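Local coordinates for CRISPR-associated protein, Cse1 family (Acidimicrobium ferrooxidans, PDB 4H3T) that probably serves as the large Cse1 subunit of a type I-E CRISPR Cascade complex, which surveys invading DNA for targets matching its guide RNA, at residues Val114-Lys122 and Gly178-Lys186; Leu164-Asp175 and Trp260-Phe268. The protein carries 1 engineered substitution. One frame throughout, in Å; residues are numbered along the deposited sequence.

Contact 1 (Val114-Lys122 and Gly178-Lys186)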
loop_
_atom_site.group_PDB
_atom_site.type_symbol
_atom_site.label_atom_id
_atom_site.label_comp_id
_atom_site.label_asym_id
_atom_site.label_seq_id
_atom_site.Cartn_x
_atom_site.Cartn_y
_atom_site.Cartn_z
ATOM N N VAL A 114 12.561 14.590 -19.009
ATOM C CA VAL A 114 13.460 15.726 -19.310
ATOM C C VAL A 114 13.892 15.544 -20.749
ATOM O O VAL A 114 14.620 14.600 -21.061
ATOM C CB VAL A 114 14.658 15.779 -18.356
ATOM C CG1 VAL A 114 15.571 16.952 -18.736
ATOM C CG2 VAL A 114 14.178 15.869 -16.902
ATOM N N ALA A 115 13.469 16.451 -21.629
ATOM C CA ALA A 115 13.694 16.311 -23.061
ATOM C C ALA A 115 15.164 16.191 -23.489
ATOM O O ALA A 115 15.472 15.502 -24.484
ATOM C CB ALA A 115 13.113 17.510 -23.780
ATOM N N ASP A 116 16.039 16.962 -22.866
ATOM C CA ASP A 116 17.448 16.978 -23.314
ATOM C C ASP A 116 18.326 16.205 -22.356
ATOM O O ASP A 116 19.499 16.476 -22.301
ATOM C CB ASP A 116 17.913 18.464 -23.382
ATOM C CG ASP A 116 17.112 19.287 -24.382
ATOM O OD1 ASP A 116 17.039 18.873 -25.582
ATOM O OD2 ASP A 116 16.524 20.318 -23.968
ATOM N N LEU A 117 17.768 15.359 -21.510
ATOM C CA LEU A 117 18.584 14.623 -20.533
ATOM C C LEU A 117 19.702 13.812 -21.198
ATOM O O LEU A 117 19.451 13.081 -22.135
ATOM C CB LEU A 117 17.750 13.675 -19.715
ATOM C CG LEU A 117 18.320 13.258 -18.320
ATOM C CD1 LEU A 117 18.431 14.445 -17.370
ATOM C CD2 LEU A 117 17.413 12.221 -17.687
ATOM N N GLU A 118 20.902 13.925 -20.692
ATOM C CA GLU A 118 22.059 13.197 -21.186
ATOM C C GLU A 118 22.890 12.640 -20.035
ATOM O O GLU A 118 22.966 13.257 -18.988
ATOM C CB GLU A 118 22.971 14.099 -22.043
ATOM C CG GLU A 118 22.320 14.531 -23.351
ATOM C CD GLU A 118 23.198 15.443 -24.189
ATOM O OE1 GLU A 118 24.006 16.198 -23.600
ATOM O OE2 GLU A 118 23.069 15.417 -25.433
ATOM N N PRO A 119 23.581 11.501 -20.238
ATOM C CA PRO A 119 24.492 11.008 -19.184
ATOM C C PRO A 119 25.697 11.930 -18.973
ATOM O O PRO A 119 26.168 12.562 -19.905
ATOM C CB PRO A 119 24.903 9.625 -19.697
ATOM C CG PRO A 119 24.647 9.630 -21.151
ATOM C CD PRO A 119 23.639 10.677 -21.465
ATOM N N ALA A 120 26.164 12.076 -17.731
ATOM C CA ALA A 120 27.351 12.913 -17.427
ATOM C C ALA A 120 28.641 12.367 -18.075
ATOM O O ALA A 120 29.552 13.139 -18.383
ATOM C CB ALA A 120 27.551 13.017 -15.938
ATOM N N GLY A 121 28.722 11.054 -18.219
ATOM C CA GLY A 121 29.854 10.400 -18.878
ATOM C C GLY A 121 29.387 9.304 -19.823
ATOM O O GLY A 121 28.276 9.358 -20.372
ATOM N N LYS A 122 30.191 8.259 -19.959
ATOM C CA LYS A 122 29.903 7.125 -20.847
ATOM C C LYS A 122 29.001 6.065 -20.163
ATOM O O LYS A 122 28.949 6.003 -18.932
ATOM C CB LYS A 122 31.263 6.508 -21.265
ATOM C CG LYS A 122 32.196 7.548 -21.954
ATOM C CD LYS A 122 33.694 7.372 -21.656
ATOM C CE LYS A 122 34.488 6.806 -22.811
ATOM N NZ LYS A 122 35.935 6.688 -22.472
ATOM N N GLY A 178 24.737 9.515 -13.115
ATOM C CA GLY A 178 24.840 10.956 -13.099
ATOM C C GLY A 178 24.291 11.564 -14.377
ATOM O O GLY A 178 24.566 11.071 -15.473
ATOM N N ALA A 179 23.626 12.705 -14.259
ATOM C CA ALA A 179 23.131 13.441 -15.413
ATOM C C ALA A 179 24.052 14.618 -15.703
ATOM O O ALA A 179 24.471 15.346 -14.781
ATOM C CB ALA A 179 21.717 13.939 -15.167
ATOM N N LYS A 180 24.288 14.866 -16.989
ATOM C CA LYS A 180 25.039 16.039 -17.405
ATOM C C LYS A 180 24.254 17.290 -17.012
ATOM O O LYS A 180 23.024 17.316 -17.159
ATOM C CB LYS A 180 25.243 15.999 -18.918
ATOM C CG LYS A 180 26.112 17.127 -19.467
ATOM C CD LYS A 180 26.204 16.996 -21.004
ATOM C CE LYS A 180 27.353 17.789 -21.584
ATOM N NZ LYS A 180 27.563 17.492 -23.030
ATOM N N GLY A 181 24.942 18.274 -16.461
ATOM C CA GLY A 181 24.309 19.509 -15.999
ATOM C C GLY A 181 23.851 19.466 -14.546
ATOM O O GLY A 181 23.323 20.459 -14.041
ATOM N N ASN A 182 24.031 18.328 -13.851
ATOM C CA ASN A 182 23.703 18.262 -12.444
ATOM C C ASN A 182 25.029 18.489 -11.694
ATOM O O ASN A 182 25.870 17.584 -11.685
ATOM C CB ASN A 182 23.070 16.959 -12.093
ATOM C CG ASN A 182 22.855 16.769 -10.614
ATOM O OD1 ASN A 182 23.025 17.683 -9.807
ATOM N ND2 ASN A 182 22.552 15.565 -10.210
ATOM N N PRO A 183 25.218 19.636 -11.036
ATOM C CA PRO A 183 26.508 19.894 -10.371
ATOM C C PRO A 183 26.712 19.105 -9.075
ATOM O O PRO A 183 27.792 19.156 -8.538
ATOM C CB PRO A 183 26.477 21.408 -10.145
ATOM C CG PRO A 183 25.064 21.700 -9.921
ATOM C CD PRO A 183 24.346 20.829 -10.937
ATOM N N LYS A 184 25.738 18.305 -8.631
ATOM C CA LYS A 184 25.915 17.423 -7.470
ATOM C C LYS A 184 26.617 16.118 -7.835
ATOM O O LYS A 184 26.959 15.342 -6.930
ATOM C CB LYS A 184 24.560 17.062 -6.870
ATOM C CG LYS A 184 23.913 18.251 -6.202
ATOM C CD LYS A 184 22.478 17.936 -5.808
ATOM C CE LYS A 184 21.832 19.164 -5.184
ATOM N NZ LYS A 184 20.450 18.896 -4.772
ATOM N N VAL A 185 26.780 15.843 -9.139
ATOM C CA VAL A 185 27.421 14.612 -9.593
ATOM C C VAL A 185 28.886 14.591 -9.114
ATOM O O VAL A 185 29.580 15.578 -9.272
ATOM C CB VAL A 185 27.272 14.448 -11.127
ATOM C CG1 VAL A 185 28.226 13.371 -11.696
ATOM C CG2 VAL A 185 25.816 14.159 -11.489
ATOM N N LYS A 186 29.298 13.486 -8.444
ATOM C CA LYS A 186 30.664 13.220 -7.910
ATOM C C LYS A 186 30.968 11.753 -8.167
ATOM O O LYS A 186 30.089 10.929 -7.973
ATOM C CB LYS A 186 30.764 13.531 -6.386
ATOM C CG LYS A 186 30.619 15.002 -6.046
ATOM C CD LYS A 186 30.562 15.255 -4.526
ATOM C CE LYS A 186 30.143 16.680 -4.183
ATOM N NZ LYS A 186 28.671 16.920 -4.367
HETATM O O HOH W 1 21.193 16.290 -18.985
#

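Contact 2 (Leu164-Asp175 and Trp260-Phe268)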
loop_
_atom_site.group_PDB
_atom_site.type_symbol
_atom_site.label_atom_id
_atom_site.label_comp_id
_atom_site.label_asym_id
_atom_site.label_seq_id
_atom_site.Cartn_x
_atom_site.Cartn_y
_atom_site.Cartn_z
ATOM N N LEU A 164 7.033 4.536 -16.054
ATOM C CA LEU A 164 7.554 5.876 -15.849
ATOM C C LEU A 164 6.889 6.537 -14.627
ATOM O O LEU A 164 7.573 7.068 -13.781
ATOM C CB LEU A 164 7.319 6.689 -17.116
ATOM C CG LEU A 164 7.640 8.143 -17.132
ATOM C CD1 LEU A 164 9.123 8.370 -16.857
ATOM C CD2 LEU A 164 7.261 8.734 -18.483
ATOM N N VAL A 165 5.549 6.412 -14.520
ATOM C CA VAL A 165 4.770 6.914 -13.434
ATOM C C VAL A 165 5.173 6.195 -12.166
ATOM O O VAL A 165 5.430 6.820 -11.143
ATOM C CB VAL A 165 3.261 6.795 -13.717
ATOM C CG1 VAL A 165 2.456 7.228 -12.465
ATOM C CG2 VAL A 165 2.872 7.684 -14.907
ATOM N N GLU A 166 5.370 4.898 -12.257
ATOM C CA GLU A 166 5.768 4.128 -11.099
ATOM C C GLU A 166 7.167 4.469 -10.638
ATOM O O GLU A 166 7.400 4.516 -9.423
ATOM C CB GLU A 166 5.647 2.611 -11.421
ATOM C CG GLU A 166 5.852 1.645 -10.240
ATOM C CD GLU A 166 7.259 1.131 -9.987
ATOM O OE1 GLU A 166 8.201 1.681 -10.596
ATOM O OE2 GLU A 166 7.433 0.238 -9.120
ATOM N N ARG A 167 8.124 4.677 -11.565
ATOM C CA ARG A 167 9.515 4.842 -11.163
ATOM C C ARG A 167 9.762 6.149 -10.423
ATOM O O ARG A 167 10.636 6.193 -9.580
ATOM C CB ARG A 167 10.441 4.704 -12.377
ATOM C CG ARG A 167 11.893 4.625 -12.008
ATOM C CD ARG A 167 12.235 3.573 -10.975
ATOM N NE ARG A 167 13.611 3.151 -11.171
ATOM C CZ ARG A 167 14.005 2.170 -11.958
ATOM N NH1 ARG A 167 15.306 1.936 -12.142
ATOM N NH2 ARG A 167 13.114 1.435 -12.610
ATOM N N HIS A 168 9.044 7.210 -10.749
ATOM C CA HIS A 168 9.200 8.463 -10.014
ATOM C C HIS A 168 8.821 8.339 -8.542
ATOM O O HIS A 168 9.381 9.052 -7.689
ATOM C CB HIS A 168 8.335 9.547 -10.607
ATOM C CG HIS A 168 8.927 10.245 -11.771
ATOM N ND1 HIS A 168 9.963 11.120 -11.617
ATOM C CD2 HIS A 168 8.668 10.089 -13.097
ATOM C CE1 HIS A 168 10.226 11.575 -12.836
ATOM N NE2 HIS A 168 9.497 10.945 -13.761
ATOM N N ALA A 169 7.922 7.399 -8.223
ATOM C CA ALA A 169 7.373 7.183 -6.873
ATOM C C ALA A 169 8.048 6.040 -6.104
ATOM O O ALA A 169 8.029 6.064 -4.892
ATOM C CB ALA A 169 5.860 6.871 -7.018
ATOM N N PHE A 170 8.503 4.970 -6.789
ATOM C CA PHE A 170 8.963 3.748 -6.138
ATOM C C PHE A 170 10.425 3.400 -6.454
ATOM O O PHE A 170 10.840 2.324 -6.145
ATOM C CB PHE A 170 8.066 2.556 -6.564
ATOM C CG PHE A 170 6.774 2.458 -5.800
ATOM C CD1 PHE A 170 6.739 1.851 -4.567
ATOM C CD2 PHE A 170 5.574 2.891 -6.362
ATOM C CE1 PHE A 170 5.533 1.702 -3.860
ATOM C CE2 PHE A 170 4.351 2.716 -5.660
ATOM C CZ PHE A 170 4.356 2.118 -4.414
ATOM N N GLY A 171 11.207 4.314 -6.965
ATOM C CA GLY A 171 12.593 4.001 -7.271
ATOM C C GLY A 171 13.474 3.726 -6.044
ATOM O O GLY A 171 13.114 4.001 -4.900
ATOM N N SER A 172 14.628 3.123 -6.272
ATOM C CA SER A 172 15.550 2.800 -5.184
ATOM C C SER A 172 16.799 3.710 -5.300
ATOM O O SER A 172 16.921 4.494 -6.261
ATOM C CB SER A 172 15.940 1.324 -5.280
ATOM O OG SER A 172 16.892 1.136 -6.318
ATOM N N ALA A 173 17.773 3.519 -4.378
ATOM C CA ALA A 173 19.042 4.252 -4.397
ATOM C C ALA A 173 19.942 3.792 -5.530
ATOM O O ALA A 173 20.975 4.420 -5.747
ATOM C CB ALA A 173 19.763 4.114 -3.067
ATOM N N SER A 174 19.558 2.727 -6.281
ATOM C CA SER A 174 20.282 2.283 -7.495
ATOM C C SER A 174 20.162 3.298 -8.634
ATOM O O SER A 174 20.941 3.207 -9.568
ATOM C CB SER A 174 19.732 0.942 -8.012
ATOM O OG SER A 174 19.990 -0.062 -7.047
ATOM N N ASP A 175 19.232 4.259 -8.582
ATOM C CA ASP A 175 19.009 5.208 -9.701
ATOM C C ASP A 175 19.999 6.387 -9.585
ATOM O O ASP A 175 19.587 7.522 -9.524
ATOM C CB ASP A 175 17.541 5.696 -9.661
ATOM C CG ASP A 175 16.508 4.618 -9.817
ATOM O OD1 ASP A 175 16.845 3.538 -10.374
ATOM O OD2 ASP A 175 15.338 4.863 -9.450
ATOM N N TRP A 260 4.866 13.860 -8.108
ATOM C CA TRP A 260 6.217 14.279 -7.776
ATOM C C TRP A 260 7.253 13.721 -8.724
ATOM O O TRP A 260 7.303 12.510 -8.934
ATOM C CB TRP A 260 6.552 13.827 -6.328
ATOM C CG TRP A 260 7.722 14.520 -5.731
ATOM C CD1 TRP A 260 8.966 14.007 -5.522
ATOM C CD2 TRP A 260 7.731 15.841 -5.192
ATOM N NE1 TRP A 260 9.744 14.922 -4.858
ATOM C CE2 TRP A 260 9.010 16.059 -4.637
ATOM C CE3 TRP A 260 6.758 16.827 -5.027
ATOM C CZ2 TRP A 260 9.319 17.208 -3.911
ATOM C CZ3 TRP A 260 7.067 17.959 -4.298
ATOM C CH2 TRP A 260 8.345 18.156 -3.780
ATOM N N GLN A 261 8.072 14.588 -9.272
ATOM C CA GLN A 261 9.203 14.192 -10.096
ATOM C C GLN A 261 10.349 13.827 -9.184
ATOM O O GLN A 261 11.370 14.537 -9.086
ATOM C CB GLN A 261 9.548 15.308 -11.098
ATOM C CG GLN A 261 8.357 15.727 -11.955
ATOM C CD GLN A 261 7.899 14.628 -12.870
ATOM O OE1 GLN A 261 8.494 14.373 -13.902
ATOM N NE2 GLN A 261 6.878 13.922 -12.474
ATOM N N GLY A 262 10.261 12.601 -8.660
ATOM C CA GLY A 262 11.283 12.035 -7.784
ATOM C C GLY A 262 12.517 11.556 -8.514
ATOM O O GLY A 262 13.540 11.283 -7.888
ATOM N N ARG A 263 12.414 11.412 -9.835
ATOM C CA ARG A 263 13.516 11.028 -10.709
ATOM C C ARG A 263 13.605 12.028 -11.890
ATOM O O ARG A 263 12.830 12.989 -11.969
ATOM C CB ARG A 263 13.322 9.563 -11.206
ATOM C CG ARG A 263 13.332 8.498 -10.057
ATOM C CD ARG A 263 14.706 8.333 -9.558
ATOM N NE ARG A 263 14.845 7.347 -8.468
ATOM C CZ ARG A 263 14.757 7.596 -7.161
ATOM N NH1 ARG A 263 14.422 8.801 -6.725
ATOM N NH2 ARG A 263 14.995 6.639 -6.286
ATOM N N ARG A 264 14.667 11.886 -12.653
ATOM C CA ARG A 264 14.914 12.549 -13.912
ATOM C C ARG A 264 15.084 11.424 -14.934
ATOM O O ARG A 264 16.046 10.625 -14.871
ATOM C CB ARG A 264 16.114 13.487 -13.870
ATOM C CG ARG A 264 15.912 14.681 -12.952
ATOM C CD ARG A 264 14.734 15.582 -13.325
ATOM N NE ARG A 264 14.693 16.732 -12.427
ATOM C CZ ARG A 264 14.016 16.827 -11.303
ATOM N NH1 ARG A 264 13.159 15.882 -10.957
ATOM N NH2 ARG A 264 14.107 17.928 -10.557
ATOM N N ILE A 265 14.121 11.326 -15.827
ATOM C CA ILE A 265 14.045 10.199 -16.758
ATOM C C ILE A 265 13.857 10.669 -18.179
ATOM O O ILE A 265 13.148 11.628 -18.439
ATOM C CB ILE A 265 12.881 9.248 -16.332
ATOM C CG1 ILE A 265 13.062 8.750 -14.851
ATOM C CG2 ILE A 265 12.744 8.087 -17.299
ATOM C CD1 ILE A 265 11.961 7.860 -14.348
ATOM N N ARG A 266 14.444 9.942 -19.096
ATOM C CA ARG A 266 14.236 10.171 -20.517
ATOM C C ARG A 266 14.083 8.838 -21.200
ATOM O O ARG A 266 14.970 7.958 -21.036
ATOM C CB ARG A 266 15.402 10.969 -21.134
ATOM C CG ARG A 266 15.244 11.207 -22.638
ATOM C CD ARG A 266 16.320 12.143 -23.131
ATOM N NE ARG A 266 16.231 12.291 -24.578
ATOM C CZ ARG A 266 17.124 12.913 -25.340
ATOM N NH1 ARG A 266 18.227 13.419 -24.805
ATOM N NH2 ARG A 266 16.937 13.001 -26.656
ATOM N N LEU A 267 12.958 8.672 -21.938
ATOM C CA LEU A 267 12.714 7.471 -22.786
ATOM C C LEU A 267 13.322 7.741 -24.150
ATOM O O LEU A 267 13.303 8.878 -24.605
ATOM C CB LEU A 267 11.230 7.176 -22.969
ATOM C CG LEU A 267 10.389 7.012 -21.724
ATOM C CD1 LEU A 267 8.908 6.870 -22.081
ATOM C CD2 LEU A 267 10.817 5.839 -20.862
ATOM N N PHE A 268 13.899 6.750 -24.782
ATOM C CA PHE A 268 14.456 6.905 -26.142
ATOM C C PHE A 268 13.611 6.054 -27.108
ATOM O O PHE A 268 13.946 4.904 -27.319
ATOM C CB PHE A 268 15.904 6.472 -26.168
ATOM C CG PHE A 268 16.784 7.408 -25.366
ATOM C CD1 PHE A 268 17.300 8.577 -25.942
ATOM C CD2 PHE A 268 17.022 7.177 -24.015
ATOM C CE1 PHE A 268 18.165 9.411 -25.219
ATOM C CE2 PHE A 268 17.830 8.044 -23.274
ATOM C CZ PHE A 268 18.366 9.179 -23.871
#

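Contact 1 (Val114-Lys122 and Gly178-Lys186)
Pro119 and Ala179 form a single isolated beta bridge between two loops, neither of which belongs to a regular strand. Two backbone hydrogen bonds make it: Lys180 N gives to Glu118 O at 2.9 Å, nearly straight at 168°, and Ala120 N gives to Gly178 O, also at 2.9 Å. Just past the bridge the CA atoms of Ala120 and Lys180 come within 3.9 Å of each other. A water completes the Glu118-Lys180 pair, accepting from Glu118 N (2.9 Å) and donating to Lys180 O (2.8 Å), in place of a direct bond.

Side chains reinforce the bridge on its flanks. Glu118 and Lys180 run side by side and point the same way. The lysine, with CG anti to its backbone nitrogen (chi1 -176°) and an extended chain, lays its methylene CD 3.5 Å from Glu118 OE1. Its NZ is 3.8 Å from the same oxygen, a long salt bridge on the exposed side. On the buried side, Leu117 CD1 meets Ala179 CB at 4.0 Å, and both side chains rest on strand 275-289, against Leu282 and Cys284 respectively. Ala120 CB touches Val185 CG1 more loosely. Beyond the bridge, the type II turn Ala179-Asn182 carries Gly181 at positive phi, and Asn182 OD1 then accepts from Lys184 N, an Asx turn.

The chemistry implies that backbone bonds fix the pairing of the loops, while the stretched, exposed ion pair probably adds only modestly to it.

Contact 2 (Leu164-Asp175 and Trp260-Phe268)
The His168 imidazole lies between two side chains: Ile265 CD1 packs over one face, 4.2 Å from the ring centroid in a CH-pi contact, and the Gln261 amide, whose NE2 bonds Thr259 O, covers the opposite face, its plane 33° from that of the ring. Near the ring edge, Arg263 N donates to His168 ND1 at 3.0 Å, tilted from the ring plane. His168 NE2 is bonded to Phe112 O, so both ring nitrogens are engaged and the rotation of the ring is fixed.

The second flat group, the Arg263 guanidinium, meets Asp175 OD2 in its own plane. That bond, NE to OD2 at 2.7 Å and 171°, uses the anti lone pair of the oxygen, with carboxylate and guanidinium planes almost perpendicular. Arg167 grips the same carboxylate side-on from the syn side, NE to OD2 and NH1 to OD1; OD2 thus bridges the two arginines, and the buried aspartate probably offsets part of their charge. A bend at chi2 (-73°) turns Arg263 back toward its own backbone, where NH1 reaches Gly262 O, while NH2 bonds Ser172 O at 2.9 Å.

Further along, Leu164 CD1 packs on Ile265 CG2 at 3.7 Å. The 164-170 part of helix 157-170 runs roughly antiparallel to 263-268 of strand 263-272 across this buried interface; strand 275-289 pairs with that strand, and helix 52-68 packs against Val165 on the helix's far side.

In the fold
Along the chain the two contacts interleave: 114-122, then 164-175, 178-186 and finally 260-268. Only two residues separate Asp175 from Gly178, so the chain leaving helix 157-170 passes directly from contact 2 into contact 1. Their centres are about 15 Å apart, and they touch where Val114 N probably bonds Ile265 O and Leu117 O probably accepts from Arg266 NH1. Contact 2 includes part of strand 263-272 of the mixed sheet, while contact 1 packs on its neighbour, strand 275-289. Contact 2 is buried, about 18 Å from the chain centre, whereas contact 1 lies farther out, about 32 Å away. Together they join helix, sheet and peripheral loops within the Cse1 family region.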